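Local coordinates for Alpha/beta hydrolase fold protein (Sphaerobacter thermophilus, PDB 3R0V) that probably acts as a hydrolase of the alpha/beta hydrolase fold and holds D-malate in a pocket next to a likely nucleophile elbow, at residues Ala70-Arg73 with Glu74-Asp77; Asp139-Ala143 with Glu144-Gly148; Gln168-Ala172 with Pro173-Gly177; Ala190-Gly193 with Asp194-Ile197. All blocks are in the same frame, centred on the assembly; numbering follows the deposited sequence. Where two conformers were deposited one is given.

Overall arrangement
The four local contacts fall into two touching pairs. Helix 71-84, which holds interaction 1, belongs to the main alpha/beta domain. Interactions 2, 3 and 4 all lie in the largely helical segment between strands 111-117 and 209-213; the packing of Val71 CG2 on Ala190 O (3.6 Å) joins interaction 1 to it, through interaction 4 at the end of helix 185-192. Between interactions 2 and 3, Gly148 O comes within 3.5 Å of Trp175 CZ2, and their centres are about 17 Å apart. Interactions 1 and 3 are the most distant pair, about 28 Å between centres. The bound D-malate relates the pairs: the side chains of Met169 and Met192 each approach it to about 6 Å, Glu74 to about 11 Å.

Interaction 1. Residues Ala70-Arg73 with Glu74-Asp77; sequences AVER and EIED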
loop_
_atom_site.group_PDB
_atom_site.type_symbol
_atom_site.label_atom_id
_atom_site.label_comp_id
_atom_site.label_asym_id
_atom_site.label_seq_id
_atom_site.Cartn_x
_atom_site.Cartn_y
_atom_site.Cartn_z
ATOM N N ALA A 70 7.479 -11.922 -8.432
ATOM C CA ALA A 70 6.108 -12.390 -8.582
ATOM C C ALA A 70 5.322 -11.801 -7.428
ATOM O O ALA A 70 5.863 -11.629 -6.333
ATOM C CB ALA A 70 6.036 -13.920 -8.546
ATOM N N VAL A 71 4.052 -11.483 -7.673
ATOM C CA VAL A 71 3.193 -10.979 -6.610
ATOM C C VAL A 71 3.167 -11.972 -5.442
ATOM O O VAL A 71 3.174 -11.564 -4.279
ATOM C CB VAL A 71 1.762 -10.661 -7.116
ATOM C CG1 VAL A 71 0.874 -10.166 -5.981
ATOM C CG2 VAL A 71 1.811 -9.631 -8.243
ATOM N N GLU A 72 3.172 -13.272 -5.742
ATOM C CA GLU A 72 3.169 -14.287 -4.691
ATOM C C GLU A 72 4.348 -14.127 -3.731
ATOM O O GLU A 72 4.225 -14.424 -2.537
ATOM C CB GLU A 72 3.152 -15.690 -5.302
ATOM C CG GLU A 72 2.822 -16.795 -4.303
ATOM C CD GLU A 72 1.338 -16.854 -3.976
ATOM O OE1 GLU A 72 0.512 -16.358 -4.781
ATOM O OE2 GLU A 72 0.994 -17.408 -2.910
ATOM N N ARG A 73 5.488 -13.658 -4.234
ATOM C CA ARG A 73 6.632 -13.449 -3.350
ATOM C C ARG A 73 6.327 -12.362 -2.320
ATOM O O ARG A 73 6.746 -12.488 -1.171
ATOM C CB ARG A 73 7.915 -13.097 -4.114
ATOM C CG ARG A 73 8.351 -14.122 -5.151
ATOM C CD ARG A 73 8.814 -15.441 -4.508
ATOM N NE ARG A 73 7.702 -16.363 -4.311
ATOM C CZ ARG A 73 7.130 -17.059 -5.288
ATOM N NH1 ARG A 73 6.129 -17.887 -5.010
ATOM N NH2 ARG A 73 7.554 -16.933 -6.544
ATOM N N GLU A 74 5.627 -11.297 -2.717
ATOM C CA GLU A 74 5.295 -10.250 -1.747
ATOM C C GLU A 74 4.209 -10.674 -0.753
ATOM O O GLU A 74 4.201 -10.213 0.393
ATOM C CB GLU A 74 4.928 -8.934 -2.438
ATOM C CG GLU A 74 6.086 -8.381 -3.261
ATOM C CD GLU A 74 6.057 -6.866 -3.360
ATOM O OE1 GLU A 74 5.498 -6.329 -4.338
ATOM O OE2 GLU A 74 6.577 -6.203 -2.445
ATOM N N ILE A 75 3.307 -11.551 -1.176
ATOM C CA ILE A 75 2.364 -12.152 -0.233
ATOM C C ILE A 75 3.152 -12.989 0.783
ATOM O O ILE A 75 2.888 -12.920 1.987
ATOM C CB ILE A 75 1.315 -12.994 -0.967
ATOM C CG1 ILE A 75 0.451 -12.080 -1.841
ATOM C CG2 ILE A 75 0.441 -13.778 0.023
ATOM C CD1 ILE A 75 -0.520 -12.845 -2.751
ATOM N N GLU A 76 4.145 -13.745 0.313
ATOM C CA GLU A 76 4.988 -14.528 1.207
ATOM C C GLU A 76 5.801 -13.623 2.137
ATOM O O GLU A 76 6.024 -13.965 3.308
ATOM C CB GLU A 76 5.893 -15.454 0.393
ATOM C CG GLU A 76 5.107 -16.552 -0.321
ATOM C CD GLU A 76 5.879 -17.231 -1.449
ATOM O OE1 GLU A 76 7.081 -16.950 -1.644
ATOM O OE2 GLU A 76 5.267 -18.065 -2.146
ATOM N N ASP A 77 6.237 -12.467 1.637
ATOM C CA ASP A 77 6.941 -11.518 2.502
ATOM C C ASP A 77 6.024 -11.077 3.646
ATOM O O ASP A 77 6.426 -11.051 4.812
ATOM C CB ASP A 77 7.422 -10.275 1.735
ATOM C CG ASP A 77 8.450 -10.590 0.651
ATOM O OD1 ASP A 77 9.142 -11.621 0.728
ATOM O OD2 ASP A 77 8.574 -9.770 -0.283
HETATM O O HOH W 1 2.670 -18.598 -1.345
#
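Arg73 and Glu76, three residues apart in the opening turns of helix 71-84, form a side-on salt bridge with two bonds. Arg73 NE donates to Glu76 OE1 over 2.8 Å, and Arg73 NH1 to Glu76 OE2 over 3.0 Å, the latter almost straight at 175°. Both oxygens sit close to the guanidinium plane, yet the flat groups are turned 36° against each other, so both nitrogens approach out of the carboxylate plane. A bend at chi2 (-68°) and another at chi3 fold the arginine back beside the extended glutamate chain.

The tight part of the contact is the inward face of Val71, Glu74 and Ile75, on which Leu100 and Leu103 of helix 96-106 and Ala190 of helix 185-192 pack; Val71 CG1 lies 4.4 Å from Ile75 CD1, and the Glu74 carboxylate is held by Tyr69 and Arg57. The loose side belongs to exposed Glu72, whose OE2 stands 4.4 Å from Glu76 OE2. One water donates to both acids, at 2.6 Å from Glu72 OE2 and 2.8 Å from Glu76 OE2. Glu76 thus accepts hydrogen bonds from an arginine and a water, which probably offsets the repulsion of its like-charged neighbour.

Interaction 2. Residues Asp139-Ala143 with Glu144-Gly148; sequences DALLA and EGRRG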
loop_
_atom_site.group_PDB
_atom_site.type_symbol
_atom_site.label_atom_id
_atom_site.label_comp_id
_atom_site.label_asym_id
_atom_site.label_seq_id
_atom_site.Cartn_x
_atom_site.Cartn_y
_atom_site.Cartn_z
ATOM N N ASP A 139 9.564 0.819 -17.987
ATOM C CA ASP A 139 10.780 0.024 -18.092
ATOM C C ASP A 139 11.877 0.783 -18.826
ATOM O O ASP A 139 13.042 0.731 -18.443
ATOM C CB ASP A 139 10.510 -1.298 -18.815
ATOM C CG ASP A 139 9.864 -2.341 -17.914
ATOM O OD1 ASP A 139 9.894 -2.179 -16.671
ATOM O OD2 ASP A 139 9.337 -3.336 -18.460
ATOM N N ALA A 140 11.498 1.497 -19.881
ATOM C CA ALA A 140 12.477 2.236 -20.683
ATOM C C ALA A 140 13.134 3.355 -19.876
ATOM O O ALA A 140 14.350 3.567 -19.944
ATOM C CB ALA A 140 11.824 2.781 -21.934
ATOM N N LEU A 141 12.321 4.059 -19.094
ATOM C CA LEU A 141 12.834 5.127 -18.244
ATOM C C LEU A 141 13.814 4.557 -17.230
ATOM O O LEU A 141 14.903 5.102 -17.024
ATOM C CB LEU A 141 11.679 5.841 -17.532
ATOM C CG LEU A 141 10.790 6.699 -18.446
ATOM C CD1 LEU A 141 9.584 7.165 -17.659
ATOM C CD2 LEU A 141 11.572 7.879 -19.034
ATOM N N LEU A 142 13.427 3.457 -16.592
ATOM C CA LEU A 142 14.285 2.826 -15.599
ATOM C C LEU A 142 15.610 2.354 -16.211
ATOM O O LEU A 142 16.666 2.494 -15.582
ATOM C CB LEU A 142 13.552 1.690 -14.883
ATOM C CG LEU A 142 12.429 2.192 -13.975
ATOM C CD1 LEU A 142 11.548 1.032 -13.537
ATOM C CD2 LEU A 142 12.970 2.936 -12.760
ATOM N N ALA A 143 15.556 1.806 -17.426
ATOM C CA ALA A 143 16.755 1.285 -18.087
ATOM C C ALA A 143 17.753 2.372 -18.448
ATOM O O ALA A 143 18.931 2.093 -18.642
ATOM C CB ALA A 143 16.379 0.478 -19.322
ATOM N N GLU A 144 17.267 3.603 -18.551
ATOM C CA GLU A 144 18.107 4.757 -18.864
ATOM C C GLU A 144 18.585 5.433 -17.586
ATOM O O GLU A 144 19.313 6.421 -17.644
ATOM C CB GLU A 144 17.327 5.767 -19.716
ATOM C CG GLU A 144 16.989 5.256 -21.104
ATOM C CD GLU A 144 16.071 6.188 -21.875
ATOM O OE1 GLU A 144 16.063 7.403 -21.587
ATOM O OE2 GLU A 144 15.357 5.699 -22.778
ATOM N N GLY A 145 18.157 4.922 -16.435
ATOM C CA GLY A 145 18.538 5.501 -15.158
ATOM C C GLY A 145 17.783 6.782 -14.857
ATOM O O GLY A 145 18.184 7.554 -13.985
ATOM N N ARG A 146 16.687 7.013 -15.573
ATOM C CA ARG A 146 15.886 8.211 -15.355
ATOM C C ARG A 146 14.874 7.920 -14.260
ATOM O O ARG A 146 13.679 7.813 -14.509
ATOM C CB ARG A 146 15.201 8.625 -16.649
ATOM C CG ARG A 146 16.190 9.124 -17.685
ATOM C CD ARG A 146 15.598 9.193 -19.080
ATOM N NE ARG A 146 14.471 10.110 -19.142
ATOM C CZ ARG A 146 13.669 10.253 -20.190
ATOM N NH1 ARG A 146 13.863 9.537 -21.293
ATOM N NH2 ARG A 146 12.670 11.117 -20.124
ATOM N N ARG A 147 15.372 7.777 -13.039
ATOM C CA ARG A 147 14.546 7.366 -11.904
ATOM C C ARG A 147 13.519 8.411 -11.524
ATOM O O ARG A 147 12.357 8.096 -11.224
ATOM C CB ARG A 147 15.428 7.053 -10.697
ATOM C CG ARG A 147 16.145 5.749 -10.850
ATOM C CD ARG A 147 17.130 5.481 -9.740
ATOM N NE ARG A 147 17.586 4.107 -9.870
ATOM C CZ ARG A 147 17.099 3.090 -9.169
ATOM N NH1 ARG A 147 16.157 3.290 -8.253
ATOM N NH2 ARG A 147 17.567 1.869 -9.382
ATOM N N GLY A 148 13.944 9.670 -11.534
ATOM C CA GLY A 148 13.033 10.764 -11.277
ATOM C C GLY A 148 11.920 10.798 -12.313
ATOM O O GLY A 148 10.742 10.944 -11.968
HETATM O O HOH W 2 15.542 2.662 -22.326
#
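Leu141 and Arg146 mark a Schellman motif that ends helix 134-143: Arg146 N donates to Leu141 O over 3.0 Å, Gly145 N donates to Leu142 O over 3.0 Å, and Gly145 takes a positive phi of 76°, which favours glycine. Glu144 N also reaches Leu141 O, from the opposite face of the carbonyl plane to Arg146 N, so this one oxygen accepts two backbone hydrogen bonds. Arg146 is then the N-cap residue of helix 147-158, making the joint very short.

Among the side chains, Leu141 CD2 rests over the centre of the Arg146 guanidinium, 3.4 Å from Arg146 CZ. A turn at chi3 (61°) brings the flat group across this methyl. The edge of the guanidinium is used differently: Arg146 NH1 forms a salt bridge to Glu144 OE1 at 3.1 Å, nearly straight at 174° and in the guanidinium plane, while NE pairs with Asp149 in the next helix. Glu144 OE2 shares a water with Ala140 O, which lies 2.8 Å from that water. A leucine in place of Arg146 would probably leave Glu144 and Asp149 without their shared positive partner and Leu141 CD2 without its flat neighbour. The guanidinium thus serves two kinds of chemistry, its face meeting a methyl and its edge joining acids on the two sides of the N-cap.

Interaction 3. Residues Gln168-Ala172 with Pro173-Gly177; sequences QMQQA and PMWPG
Trp175 N donates to Ala172 O over 3.2 Å, the one hydrogen bond between the residues of 168-172 and those of 173-177. It closes a type I beta turn from Ala172 to Trp175 that joins helix 163-170 to helix 175-180, in the helical insertion that occupies the place of the cap in alpha/beta hydrolases. The bond is nearly straight at the hydrogen (169°), although the donor stands above the carbonyl plane.

Trp175 turns its indole back toward Gln170, its CG lying opposite the backbone N about the CA-CB bond (chi1 -167°), and the two side chains run alongside each other. In one of two modelled conformers of the glutamine, Gln170 CG lies over the six-membered ring, 3.3 Å from its centroid and 11° off the normal, a CH-pi contact that is certain for that conformer alone. Gln170 CA approaches the same indole, 3.5 Å from Trp175 CD2, and Met169 CB lies 3.9 Å from Trp175 CZ3. Val151 and Thr152 of helix 147-158 also touch the indole, whose NE1 makes a weak hydrogen bond to Glu179. A serine in place of Trp175 would probably open a gap between Met169, the Gln170 backbone and helix 147-158, and leave Glu179 without its weak indole donor.

The two selenomethionines form a second apolar patch. Met169 also touches Met155, a residue of the malate pocket. Met174 takes the crowded position for its CG, between backbone N and carbonyl carbon, which brings that atom to 3.5 Å from Ala172 CB. Further out on the same side chain, Met174 SE reaches Met169 CE at 3.4 Å.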
loop_
_atom_site.group_PDB
_atom_site.type_symbol
_atom_site.label_atom_id
_atom_site.label_comp_id
_atom_site.label_asym_id
_atom_site.label_seq_id
_atom_site.Cartn_x
_atom_site.Cartn_y
_atom_site.Cartn_z
ATOM N N GLN A 168 5.598 19.758 -7.452
ATOM C CA GLN A 168 5.805 20.138 -6.058
ATOM C C GLN A 168 6.468 19.011 -5.260
ATOM O O GLN A 168 7.369 19.260 -4.460
ATOM C CB GLN A 168 4.479 20.538 -5.410
ATOM C CG GLN A 168 4.633 21.070 -4.000
ATOM C CD GLN A 168 5.552 22.269 -3.936
ATOM O OE1 GLN A 168 5.523 23.134 -4.812
ATOM N NE2 GLN A 168 6.380 22.326 -2.898
HETATM N N MSE A 169 6.027 17.773 -5.483
HETATM C CA MSE A 169 6.665 16.621 -4.822
HETATM C C MSE A 169 8.162 16.558 -5.120
HETATM O O MSE A 169 8.962 16.171 -4.267
HETATM C CB MSE A 169 6.033 15.304 -5.266
HETATM C CG MSE A 169 4.533 15.218 -5.159
HETATM SE SE MSE A 169 3.959 13.438 -5.695
HETATM C CE MSE A 169 4.607 12.505 -4.116
ATOM N N GLN A 170 8.537 16.914 -6.342
ATOM C CA GLN A 170 9.930 16.872 -6.768
ATOM C C GLN A 170 10.795 17.835 -5.963
ATOM O O GLN A 170 12.016 17.683 -5.892
ATOM C CB GLN A 170 10.029 17.199 -8.258
ATOM C CG GLN A 170 9.411 16.138 -9.136
ATOM C CD GLN A 170 9.020 16.645 -10.510
ATOM O OE1 GLN A 170 9.255 17.806 -10.854
ATOM N NE2 GLN A 170 8.395 15.777 -11.297
ATOM N N GLN A 171 10.154 18.833 -5.366
ATOM C CA GLN A 171 10.855 19.831 -4.570
ATOM C C GLN A 171 10.943 19.418 -3.102
ATOM O O GLN A 171 11.643 20.054 -2.318
ATOM C CB GLN A 171 10.157 21.190 -4.685
ATOM C CG GLN A 171 10.112 21.755 -6.096
ATOM C CD GLN A 171 11.482 22.145 -6.606
ATOM O OE1 GLN A 171 12.451 22.182 -5.848
ATOM N NE2 GLN A 171 11.572 22.442 -7.898
ATOM N N ALA A 172 10.231 18.358 -2.734
ATOM C CA ALA A 172 10.145 17.946 -1.335
ATOM C C ALA A 172 11.275 17.004 -0.927
ATOM O O ALA A 172 11.883 16.347 -1.774
ATOM C CB ALA A 172 8.808 17.299 -1.053
ATOM N N PRO A 173 11.560 16.938 0.381
ATOM C CA PRO A 173 12.575 16.011 0.892
ATOM C C PRO A 173 12.275 14.541 0.584
ATOM O O PRO A 173 13.206 13.743 0.580
ATOM C CB PRO A 173 12.537 16.257 2.404
ATOM C CG PRO A 173 12.064 17.673 2.538
ATOM C CD PRO A 173 11.059 17.846 1.432
HETATM N N MSE A 174 11.015 14.198 0.325
HETATM C CA MSE A 174 10.617 12.823 0.006
HETATM C C MSE A 174 11.190 12.294 -1.315
HETATM O O MSE A 174 11.313 11.077 -1.513
HETATM C CB MSE A 174 9.088 12.739 -0.077
HETATM C CG MSE A 174 8.471 13.778 -1.035
HETATM SE SE MSE A 174 6.609 13.450 -1.543
HETATM C CE MSE A 174 6.159 12.166 -0.156
ATOM N N TRP A 175 11.520 13.202 -2.228
ATOM C CA TRP A 175 11.773 12.801 -3.607
ATOM C C TRP A 175 12.986 11.877 -3.796
ATOM O O TRP A 175 12.869 10.861 -4.475
ATOM C CB TRP A 175 11.836 14.019 -4.529
ATOM C CG TRP A 175 11.791 13.672 -5.993
ATOM C CD1 TRP A 175 12.853 13.561 -6.841
ATOM C CD2 TRP A 175 10.620 13.406 -6.775
ATOM N NE1 TRP A 175 12.417 13.255 -8.107
ATOM C CE2 TRP A 175 11.051 13.148 -8.094
ATOM C CE3 TRP A 175 9.250 13.375 -6.494
ATOM C CZ2 TRP A 175 10.162 12.853 -9.131
ATOM C CZ3 TRP A 175 8.360 13.077 -7.534
ATOM C CH2 TRP A 175 8.830 12.835 -8.840
ATOM N N PRO A 176 14.151 12.211 -3.204
ATOM C CA PRO A 176 15.284 11.293 -3.398
ATOM C C PRO A 176 15.003 9.861 -2.919
ATOM O O PRO A 176 15.445 8.913 -3.577
ATOM C CB PRO A 176 16.402 11.932 -2.567
ATOM C CG PRO A 176 16.049 13.383 -2.511
ATOM C CD PRO A 176 14.542 13.432 -2.473
ATOM N N GLY A 177 14.263 9.709 -1.822
ATOM C CA GLY A 177 13.911 8.387 -1.330
ATOM C C GLY A 177 13.057 7.624 -2.327
ATOM O O GLY A 177 13.193 6.412 -2.479
#

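Interaction 4. Residues Ala190-Gly193 with Asp194-Ile197; sequences AVMG and DNTI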
loop_
_atom_site.group_PDB
_atom_site.type_symbol
_atom_site.label_atom_id
_atom_site.label_comp_id
_atom_site.label_asym_id
_atom_site.label_seq_id
_atom_site.Cartn_x
_atom_site.Cartn_y
_atom_site.Cartn_z
ATOM N N ALA A 190 2.443 -4.788 -11.087
ATOM C CA ALA A 190 2.042 -6.193 -11.065
ATOM C C ALA A 190 1.006 -6.505 -9.974
ATOM O O ALA A 190 0.052 -7.250 -10.209
ATOM C CB ALA A 190 3.275 -7.093 -10.916
ATOM N N VAL A 191 1.201 -5.941 -8.784
ATOM C CA VAL A 191 0.247 -6.119 -7.694
ATOM C C VAL A 191 -1.147 -5.652 -8.130
ATOM O O VAL A 191 -2.150 -6.334 -7.898
ATOM C CB VAL A 191 0.689 -5.327 -6.451
ATOM C CG1 VAL A 191 -0.458 -5.228 -5.430
ATOM C CG2 VAL A 191 1.939 -5.955 -5.846
HETATM N N MSE A 192 -1.199 -4.487 -8.769
HETATM C CA MSE A 192 -2.464 -3.866 -9.137
HETATM C C MSE A 192 -3.098 -4.426 -10.411
HETATM O O MSE A 192 -4.245 -4.120 -10.711
HETATM C CB MSE A 192 -2.291 -2.335 -9.233
HETATM C CG MSE A 192 -1.940 -1.694 -7.885
HETATM SE SE MSE A 192 -3.264 -2.049 -6.496
HETATM C CE MSE A 192 -4.804 -1.445 -7.503
ATOM N N GLY A 193 -2.355 -5.233 -11.160
ATOM C CA GLY A 193 -2.870 -5.801 -12.397
ATOM C C GLY A 193 -3.164 -4.686 -13.381
ATOM O O GLY A 193 -2.289 -3.868 -13.657
ATOM N N ASP A 194 -4.389 -4.637 -13.902
ATOM C CA ASP A 194 -4.799 -3.533 -14.777
ATOM C C ASP A 194 -5.752 -2.578 -14.050
ATOM O O ASP A 194 -6.517 -1.824 -14.675
ATOM C CB ASP A 194 -5.467 -4.063 -16.046
ATOM C CG ASP A 194 -6.719 -4.874 -15.752
ATOM O OD1 ASP A 194 -7.120 -4.969 -14.563
ATOM O OD2 ASP A 194 -7.312 -5.403 -16.714
ATOM N N ASN A 195 -5.687 -2.635 -12.727
ATOM C CA ASN A 195 -6.496 -1.821 -11.823
ATOM C C ASN A 195 -7.941 -2.247 -11.687
ATOM O O ASN A 195 -8.698 -1.613 -10.969
ATOM C CB ASN A 195 -6.428 -0.336 -12.173
ATOM C CG ASN A 195 -5.020 0.197 -12.142
ATOM O OD1 ASN A 195 -4.205 -0.201 -11.306
ATOM N ND2 ASN A 195 -4.716 1.091 -13.066
ATOM N N THR A 196 -8.334 -3.316 -12.360
ATOM C CA THR A 196 -9.676 -3.819 -12.142
ATOM C C THR A 196 -9.745 -4.655 -10.858
ATOM O O THR A 196 -8.783 -5.343 -10.480
ATOM C CB THR A 196 -10.232 -4.575 -13.373
ATOM O OG1 THR A 196 -9.449 -5.739 -13.618
ATOM C CG2 THR A 196 -10.201 -3.681 -14.610
ATOM N N ILE A 197 -10.875 -4.570 -10.168
ATOM C CA ILE A 197 -11.030 -5.311 -8.921
ATOM C C ILE A 197 -11.309 -6.793 -9.175
ATOM O O ILE A 197 -12.201 -7.129 -9.946
ATOM C CB ILE A 197 -12.185 -4.745 -8.080
ATOM C CG1 ILE A 197 -11.923 -3.280 -7.731
ATOM C CG2 ILE A 197 -12.380 -5.595 -6.814
ATOM C CD1 ILE A 197 -13.070 -2.615 -7.036
HETATM O O HOH W 3 -6.288 -5.902 -11.599
HETATM O O HOH W 4 -2.216 -1.360 -12.885
#
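Met192, a buried selenomethionine, lies across the end of the Asn195 side chain at about a right angle, its CB 3.5 Å from Asn195 OD1. Bends at chi2 and chi3 curl the rest of the chain round, so that Met192 CE is also near, 4.0 Å from Asn195 OD1. The two residues are the ends of a type II' beta turn that takes the chain out of helix 185-192. Its hydrogen bond runs from Asn195 N to Met192 O over 2.9 Å, with the donor above the carbonyl plane. Gly193 follows Met192 with phi 63° and psi -126°, the positive phi being one that favours glycine.

An Asx turn, Asp194 to Thr196, overlaps the beta turn. Asp194 OD1 accepts from Thr196 N at 3.0 Å, from 36° above the carboxylate plane, and from Thr196 OG1 at 2.6 Å on its syn lone pair. Two donors from one residue therefore grip a single oxygen, which is likely to limit rotation of this exposed carboxylate.

The turn is also tied to the rest of the fold. Asn195 has a backbone hydrogen bond with Ala122, and its ND2 binds a glycerol probably derived from the crystallisation liquor. Met192 touches Tyr121 and the malate-binding Ser96, placing the helix end beside the pocket. A water bridges the turn, donating to Gly193 O at 2.6 Å and to Asn195 OD1 at 2.8 Å.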